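Long-range contact in hypothetical protein (Bacteroides fragilis, PDB 4JX0), which is of unknown function but binds magnesium and probably joins a BT_3987-like N-terminal domain to an F5/8 type C (discoidin-like) domain: residues 45-56 with 165-176. Numbering follows the deposited sequence.
Sequences NPYTQLEAINDL and SYFVKLNLSIRL
Tyr166 lies flat against the start of segment 45-56. From CB, CG sits anti to the backbone N (chi1 -154°), which brings the ring across to Pro46 and Thr48. CG and CD1 face the Pro46 carbonyl. Tyr166 CD2 touches Pro46 CB at 3.9 Å, and Tyr166 CE2 meets Pro46 CA at 3.6 Å. Pro46 C stands over the ring centre, and Tyr47 N lies over the same face, 3.6 Å from Tyr166 CZ. CE1 passes the Thr48 hydroxyl. At the tip, Tyr166 OH donates a hydrogen bond to Thr48 OG1 at 2.6 Å, which ties the end of the ring to the neighbouring strand.

Strands 47-54 and 165-174 run parallel. The ladder starts where Phe167 N bonds to Pro46 O. Thr48, Leu50, Ala52 and Asn54 then bond through N and O to the odd-numbered residues from Phe167 to Arg175. Ser173 N to Ala52 O is weak at 3.4 Å.

One sheet face carries Tyr47, Lys169, Glu51 and Asn171. Tyr47 and Lys169 lie side by side, with the phenol oxygen along the lysine methylenes. Asn171 ND2 gives a nearly straight hydrogen bond (169°) to Glu51 OE1, on its syn lone pair. The carboxylate plane is turned 56° from the amide plane.

The other face is mainly apolar in its middle. Leu170 CD1 touches Leu50 CB at 3.7 Å and also reaches Ala52 CB. Beyond the ladder, Leu56 CD1 meets Leu176 CD2 at 3.8 Å.

In the N-terminal domain's mixed sheet, strand 47-54 is flanked by 59-61 and strand 165-174 by 142-150, both antiparallel. Phe69 meets the Tyr166 ring edge-to-face. At the far end, Arg175 and Leu176 touch strand 269-276 in the five-stranded antiparallel sheet of the C-terminal part, probably the F5/8 type C domain, so the pair ends at the domain junction.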
ATOM      1  N   ASN A  45       0.966  13.042  13.457  1.00 55.20           N
ATOM      2  CA  ASN A  45       1.926  13.897  12.751  1.00 53.80           C
ATOM      3  C   ASN A  45       1.405  14.343  11.381  1.00 53.84           C
ATOM      4  O   ASN A  45       0.596  13.633  10.775  1.00 52.20           O
ATOM      5  CB  ASN A  45       3.263  13.153  12.564  1.00 54.00           C
ATOM      6  CG  ASN A  45       4.013  12.879  13.844  1.00 72.73           C
ATOM      7  OD1 ASN A  45       3.847  13.562  14.858  1.00 62.80           O
ATOM      8  ND2 ASN A  45       4.914  11.910  13.808  1.00 69.43           N
ATOM      9  N   PRO A  46       1.922  15.475  10.841  1.00 49.00           N
ATOM     10  CA  PRO A  46       1.501  15.917   9.498  1.00 48.22           C
ATOM     11  C   PRO A  46       2.282  15.187   8.407  1.00 52.48           C
ATOM     12  O   PRO A  46       3.078  15.797   7.694  1.00 51.51           O
ATOM     13  CB  PRO A  46       1.830  17.408   9.522  1.00 49.98           C
ATOM     14  CG  PRO A  46       3.016  17.501  10.390  1.00 54.38           C
ATOM     15  CD  PRO A  46       2.904  16.413  11.421  1.00 50.31           C
ATOM     16  N   TYR A  47       2.065  13.875   8.282  1.00 50.14           N
ATOM     17  CA  TYR A  47       2.814  13.060   7.340  1.00 50.55           C
ATOM     18  C   TYR A  47       1.991  11.891   6.838  1.00 53.08           C
ATOM     19  O   TYR A  47       1.371  11.187   7.637  1.00 53.08           O
ATOM     20  CB  TYR A  47       4.086  12.544   8.032  1.00 53.66           C
ATOM     21  CG  TYR A  47       4.999  11.720   7.152  1.00 57.87           C
ATOM     22  CD1 TYR A  47       5.625  12.280   6.045  1.00 60.46           C
ATOM     23  CD2 TYR A  47       5.307  10.401   7.475  1.00 59.49           C
ATOM     24  CE1 TYR A  47       6.492  11.533   5.248  1.00 62.45           C
ATOM     25  CE2 TYR A  47       6.177   9.646   6.689  1.00 61.07           C
ATOM     26  CZ  TYR A  47       6.779  10.219   5.581  1.00 70.62           C
ATOM     27  OH  TYR A  47       7.631   9.477   4.797  1.00 73.31           O
ATOM     28  N   THR A  48       1.983  11.687   5.518  1.00 48.28           N
ATOM     29  CA  THR A  48       1.296  10.566   4.890  1.00 47.30           C
ATOM     30  C   THR A  48       2.238   9.954   3.912  1.00 49.03           C
ATOM     31  O   THR A  48       2.751  10.656   3.042  1.00 48.19           O
ATOM     32  CB  THR A  48      -0.007  10.992   4.192  1.00 58.05           C
ATOM     33  OG1 THR A  48      -0.837  11.650   5.135  1.00 63.13           O
ATOM     34  CG2 THR A  48      -0.788   9.808   3.652  1.00 56.42           C
ATOM     35  N   GLN A  49       2.493   8.656   4.054  1.00 44.49           N
ATOM     36  CA  GLN A  49       3.345   7.940   3.129  1.00 43.57           C
ATOM     37  C   GLN A  49       2.436   7.252   2.133  1.00 45.00           C
ATOM     38  O   GLN A  49       1.638   6.396   2.519  1.00 44.97           O
ATOM     39  CB  GLN A  49       4.253   6.953   3.864  1.00 45.30           C
ATOM     40  CG  GLN A  49       5.441   6.514   3.020  1.00 61.35           C
ATOM     41  CD  GLN A  49       6.379   5.614   3.777  1.00 84.98           C
ATOM     42  OE1 GLN A  49       6.594   4.456   3.402  1.00 81.50           O
ATOM     43  NE2 GLN A  49       6.983   6.127   4.850  1.00 76.09           N
ATOM     44  N   LEU A  50       2.492   7.688   0.871  1.00 39.27           N
ATOM     45  CA  LEU A  50       1.701   7.123  -0.216  1.00 37.27           C
ATOM     46  C   LEU A  50       2.532   6.023  -0.844  1.00 40.19           C
ATOM     47  O   LEU A  50       3.764   6.113  -0.880  1.00 39.70           O
ATOM     48  CB  LEU A  50       1.319   8.201  -1.245  1.00 36.87           C
ATOM     49  CG  LEU A  50      -0.107   8.722  -1.167  1.00 41.05           C
ATOM     50  CD1 LEU A  50      -0.413   9.274   0.186  1.00 40.58           C
ATOM     51  CD2 LEU A  50      -0.361   9.774  -2.233  1.00 44.12           C
ATOM     52  N   GLU A  51       1.865   4.972  -1.316  1.00 35.95           N
ATOM     53  CA  GLU A  51       2.533   3.843  -1.952  1.00 35.52           C
ATOM     54  C   GLU A  51       2.192   3.805  -3.427  1.00 38.62           C
ATOM     55  O   GLU A  51       1.047   4.042  -3.825  1.00 37.61           O
ATOM     56  CB  GLU A  51       2.137   2.518  -1.276  1.00 36.62           C
ATOM     57  CG  GLU A  51       2.581   2.392   0.171  1.00 50.12           C
ATOM     58  CD  GLU A  51       4.070   2.492   0.427  1.00 74.30           C
ATOM     59  OE1 GLU A  51       4.852   1.913  -0.360  1.00 72.24           O
ATOM     60  OE2 GLU A  51       4.461   3.167   1.408  1.00 69.01           O
ATOM     61  N   ALA A  52       3.206   3.532  -4.234  1.00 35.45           N
ATOM     62  CA  ALA A  52       3.100   3.393  -5.678  1.00 34.96           C
ATOM     63  C   ALA A  52       3.906   2.176  -6.111  1.00 37.96           C
ATOM     64  O   ALA A  52       4.790   1.724  -5.368  1.00 37.33           O
ATOM     65  CB  ALA A  52       3.615   4.643  -6.366  1.00 35.97           C
ATOM     66  N   ILE A  53       3.597   1.631  -7.292  1.00 33.60           N
ATOM     67  CA  ILE A  53       4.315   0.467  -7.804  1.00 33.59           C
ATOM     68  C   ILE A  53       4.667   0.661  -9.273  1.00 36.63           C
ATOM     69  O   ILE A  53       3.880   1.224 -10.032  1.00 36.73           O
ATOM     70  CB  ILE A  53       3.575  -0.880  -7.590  1.00 36.63           C
ATOM     71  CG1 ILE A  53       2.158  -0.902  -8.230  1.00 36.95           C
ATOM     72  CG2 ILE A  53       3.538  -1.264  -6.119  1.00 37.10           C
ATOM     73  CD1 ILE A  53       2.046  -1.888  -9.402  1.00 48.12           C
ATOM     74  N   ASN A  54       5.862   0.181  -9.658  1.00 32.16           N
ATOM     75  CA  ASN A  54       6.366   0.244 -11.021  1.00 31.88           C
ATOM     76  C   ASN A  54       6.561  -1.175 -11.532  1.00 35.16           C
ATOM     77  O   ASN A  54       7.050  -2.035 -10.804  1.00 32.95           O
ATOM     78  CB  ASN A  54       7.666   1.032 -11.082  1.00 29.97           C
ATOM     79  CG  ASN A  54       8.078   1.419 -12.484  1.00 42.39           C
ATOM     80  OD1 ASN A  54       8.680   0.633 -13.215  1.00 35.09           O
ATOM     81  ND2 ASN A  54       7.729   2.624 -12.915  1.00 35.07           N
ATOM     82  N   ASP A  55       6.169  -1.415 -12.786  1.00 33.20           N
ATOM     83  CA  ASP A  55       6.265  -2.723 -13.423  1.00 32.94           C
ATOM     84  C   ASP A  55       7.336  -2.711 -14.513  1.00 37.49           C
ATOM     85  O   ASP A  55       7.237  -3.475 -15.467  1.00 37.86           O
ATOM     86  CB  ASP A  55       4.895  -3.092 -14.008  1.00 34.45           C
ATOM     87  CG  ASP A  55       4.324  -2.131 -15.048  1.00 46.53           C
ATOM     88  OD1 ASP A  55       4.958  -1.087 -15.304  1.00 47.50           O
ATOM     89  OD2 ASP A  55       3.213  -2.404 -15.566  1.00 50.91           O
ATOM     90  N   LEU A  56       8.349  -1.826 -14.369  1.00 33.75           N
ATOM     91  CA  LEU A  56       9.424  -1.595 -15.329  1.00 34.37           C
ATOM     92  C   LEU A  56       8.902  -0.934 -16.632  1.00 39.04           C
ATOM     93  O   LEU A  56       9.651  -0.852 -17.605  1.00 39.94           O
ATOM     94  CB  LEU A  56      10.206  -2.881 -15.639  1.00 34.36           C
ATOM     95  CG  LEU A  56      10.637  -3.704 -14.426  1.00 37.82           C
ATOM     96  CD1 LEU A  56      11.443  -4.890 -14.856  1.00 37.66           C
ATOM     97  CD2 LEU A  56      11.432  -2.869 -13.441  1.00 40.85           C
ATOM     98  N   SER A 165       0.977  23.362   7.792  1.00 39.76           N
ATOM     99  CA  SER A 165       1.712  22.693   6.719  1.00 39.17           C
ATOM    100  C   SER A 165       1.635  21.174   6.869  1.00 42.79           C
ATOM    101  O   SER A 165       1.414  20.662   7.975  1.00 42.68           O
ATOM    102  CB  SER A 165       3.166  23.151   6.706  1.00 42.73           C
ATOM    103  OG  SER A 165       3.778  22.983   7.976  1.00 51.22           O
ATOM    104  N   TYR A 166       1.793  20.462   5.741  1.00 38.73           N
ATOM    105  CA  TYR A 166       1.726  19.000   5.684  1.00 38.22           C
ATOM    106  C   TYR A 166       2.797  18.434   4.757  1.00 43.90           C
ATOM    107  O   TYR A 166       3.179  19.091   3.788  1.00 43.03           O
ATOM    108  CB  TYR A 166       0.343  18.562   5.198  1.00 37.91           C
ATOM    109  CG  TYR A 166      -0.066  17.190   5.673  1.00 38.50           C
ATOM    110  CD1 TYR A 166       0.275  16.056   4.956  1.00 40.13           C
ATOM    111  CD2 TYR A 166      -0.862  17.031   6.792  1.00 39.31           C
ATOM    112  CE1 TYR A 166      -0.129  14.793   5.370  1.00 39.83           C
ATOM    113  CE2 TYR A 166      -1.298  15.777   7.197  1.00 40.14           C
ATOM    114  CZ  TYR A 166      -0.931  14.658   6.486  1.00 46.61           C
ATOM    115  OH  TYR A 166      -1.343  13.438   6.955  1.00 47.10           O
ATOM    116  N   PHE A 167       3.266  17.208   5.053  1.00 42.23           N
ATOM    117  CA  PHE A 167       4.299  16.526   4.272  1.00 43.00           C
ATOM    118  C   PHE A 167       3.770  15.225   3.680  1.00 45.64           C
ATOM    119  O   PHE A 167       3.034  14.498   4.342  1.00 45.19           O
ATOM    120  CB  PHE A 167       5.520  16.249   5.151  1.00 46.14           C
ATOM    121  CG  PHE A 167       6.099  17.525   5.707  1.00 49.19           C
ATOM    122  CD1 PHE A 167       6.868  18.359   4.910  1.00 52.98           C
ATOM    123  CD2 PHE A 167       5.759  17.963   6.981  1.00 52.14           C
ATOM    124  CE1 PHE A 167       7.352  19.571   5.397  1.00 54.45           C
ATOM    125  CE2 PHE A 167       6.237  19.180   7.468  1.00 55.45           C
ATOM    126  CZ  PHE A 167       7.032  19.977   6.672  1.00 53.76           C
ATOM    127  N   VAL A 168       4.117  14.953   2.418  1.00 41.19           N
ATOM    128  CA  VAL A 168       3.687  13.748   1.712  1.00 39.89           C
ATOM    129  C   VAL A 168       4.903  13.114   1.075  1.00 43.36           C
ATOM    130  O   VAL A 168       5.704  13.821   0.461  1.00 42.97           O
ATOM    131  CB  VAL A 168       2.592  14.062   0.659  1.00 42.81           C
ATOM    132  CG1 VAL A 168       2.111  12.794  -0.034  1.00 42.20           C
ATOM    133  CG2 VAL A 168       1.411  14.797   1.290  1.00 42.08           C
ATOM    134  N   LYS A 169       5.078  11.794   1.278  1.00 39.87           N
ATOM    135  CA  LYS A 169       6.152  11.017   0.656  1.00 39.47           C
ATOM    136  C   LYS A 169       5.521   9.960  -0.207  1.00 42.25           C
ATOM    137  O   LYS A 169       4.675   9.190   0.265  1.00 40.34           O
ATOM    138  CB  LYS A 169       7.119  10.356   1.657  1.00 41.64           C
ATOM    139  CG  LYS A 169       8.169   9.479   0.944  1.00 51.60           C
ATOM    140  CD  LYS A 169       9.263   8.986   1.852  1.00 63.81           C
ATOM    141  CE  LYS A 169      10.304   8.191   1.103  1.00 72.44           C
ATOM    142  NZ  LYS A 169      11.346   7.667   2.024  1.00 83.23           N
ATOM    143  N   LEU A 170       5.952   9.903  -1.465  1.00 38.65           N
ATOM    144  CA  LEU A 170       5.488   8.889  -2.383  1.00 37.56           C
ATOM    145  C   LEU A 170       6.548   7.820  -2.427  1.00 39.83           C
ATOM    146  O   LEU A 170       7.603   8.038  -3.015  1.00 38.42           O
ATOM    147  CB  LEU A 170       5.227   9.496  -3.761  1.00 37.57           C
ATOM    148  CG  LEU A 170       4.651   8.563  -4.806  1.00 41.96           C
ATOM    149  CD1 LEU A 170       3.315   7.994  -4.369  1.00 41.50           C
ATOM    150  CD2 LEU A 170       4.503   9.273  -6.125  1.00 44.88           C
ATOM    151  N   ASN A 171       6.291   6.686  -1.750  1.00 37.18           N
ATOM    152  CA  ASN A 171       7.211   5.550  -1.704  1.00 37.57           C
ATOM    153  C   ASN A 171       6.980   4.699  -2.953  1.00 39.65           C
ATOM    154  O   ASN A 171       5.836   4.342  -3.255  1.00 37.60           O
ATOM    155  CB  ASN A 171       7.006   4.733  -0.417  1.00 40.90           C
ATOM    156  CG  ASN A 171       8.044   3.649  -0.213  1.00 79.20           C
ATOM    157  OD1 ASN A 171       9.237   3.935  -0.038  1.00 79.75           O
ATOM    158  ND2 ASN A 171       7.641   2.376  -0.285  1.00 70.50           N
ATOM    159  N   LEU A 172       8.060   4.385  -3.682  1.00 36.62           N
ATOM    160  CA  LEU A 172       7.972   3.631  -4.922  1.00 36.45           C
ATOM    161  C   LEU A 172       8.709   2.316  -4.775  1.00 39.10           C
ATOM    162  O   LEU A 172       9.790   2.285  -4.190  1.00 39.10           O
ATOM    163  CB  LEU A 172       8.572   4.481  -6.044  1.00 37.29           C
ATOM    164  CG  LEU A 172       8.103   4.131  -7.442  1.00 42.37           C
ATOM    165  CD1 LEU A 172       7.776   5.369  -8.231  1.00 43.00           C
ATOM    166  CD2 LEU A 172       9.137   3.336  -8.162  1.00 46.48           C
ATOM    167  N   SER A 173       8.106   1.229  -5.285  1.00 34.90           N
ATOM    168  CA  SER A 173       8.660  -0.129  -5.210  1.00 34.78           C
ATOM    169  C   SER A 173       8.301  -0.921  -6.474  1.00 37.40           C
ATOM    170  O   SER A 173       7.227  -0.717  -7.027  1.00 35.77           O
ATOM    171  CB  SER A 173       8.146  -0.849  -3.960  1.00 38.47           C
ATOM    172  OG  SER A 173       6.765  -0.622  -3.727  1.00 49.29           O
ATOM    173  N   ILE A 174       9.198  -1.816  -6.938  1.00 34.59           N
ATOM    174  CA  ILE A 174       8.960  -2.580  -8.169  1.00 34.22           C
ATOM    175  C   ILE A 174       8.036  -3.796  -7.918  1.00 37.47           C
ATOM    176  O   ILE A 174       8.245  -4.588  -6.992  1.00 37.41           O
ATOM    177  CB  ILE A 174      10.284  -3.033  -8.851  1.00 37.75           C
ATOM    178  CG1 ILE A 174      11.043  -1.810  -9.410  1.00 38.58           C
ATOM    179  CG2 ILE A 174      10.012  -4.043  -9.988  1.00 38.18           C
ATOM    180  CD1 ILE A 174      12.528  -2.056  -9.578  1.00 51.41           C
ATOM    181  N   ARG A 175       7.050  -3.949  -8.810  1.00 33.87           N
ATOM    182  CA  ARG A 175       6.123  -5.077  -8.813  1.00 33.25           C
ATOM    183  C   ARG A 175       5.648  -5.314 -10.241  1.00 39.08           C
ATOM    184  O   ARG A 175       4.957  -4.469 -10.822  1.00 39.67           O
ATOM    185  CB  ARG A 175       4.922  -4.852  -7.885  1.00 30.38           C
ATOM    186  CG  ARG A 175       3.965  -6.048  -7.845  1.00 34.41           C
ATOM    187  CD  ARG A 175       2.912  -5.916  -6.768  1.00 36.33           C
ATOM    188  NE  ARG A 175       1.716  -5.219  -7.252  1.00 38.77           N
ATOM    189  CZ  ARG A 175       0.743  -4.755  -6.476  1.00 48.55           C
ATOM    190  NH1 ARG A 175       0.807  -4.900  -5.155  1.00 27.54           N
ATOM    191  NH2 ARG A 175      -0.306  -4.137  -7.015  1.00 40.46           N
ATOM    192  N   LEU A 176       5.951  -6.483 -10.779  1.00 35.50           N
ATOM    193  CA  LEU A 176       5.531  -6.821 -12.132  1.00 35.62           C
ATOM    194  C   LEU A 176       4.059  -7.219 -12.114  1.00 42.89           C
ATOM    195  O   LEU A 176       3.531  -7.575 -11.062  1.00 44.07           O
ATOM    196  CB  LEU A 176       6.395  -7.955 -12.698  1.00 35.39           C
ATOM    197  CG  LEU A 176       7.918  -7.845 -12.498  1.00 39.55           C
ATOM    198  CD1 LEU A 176       8.603  -9.085 -12.982  1.00 39.34           C
ATOM    199  CD2 LEU A 176       8.472  -6.612 -13.195  1.00 41.88           C
TER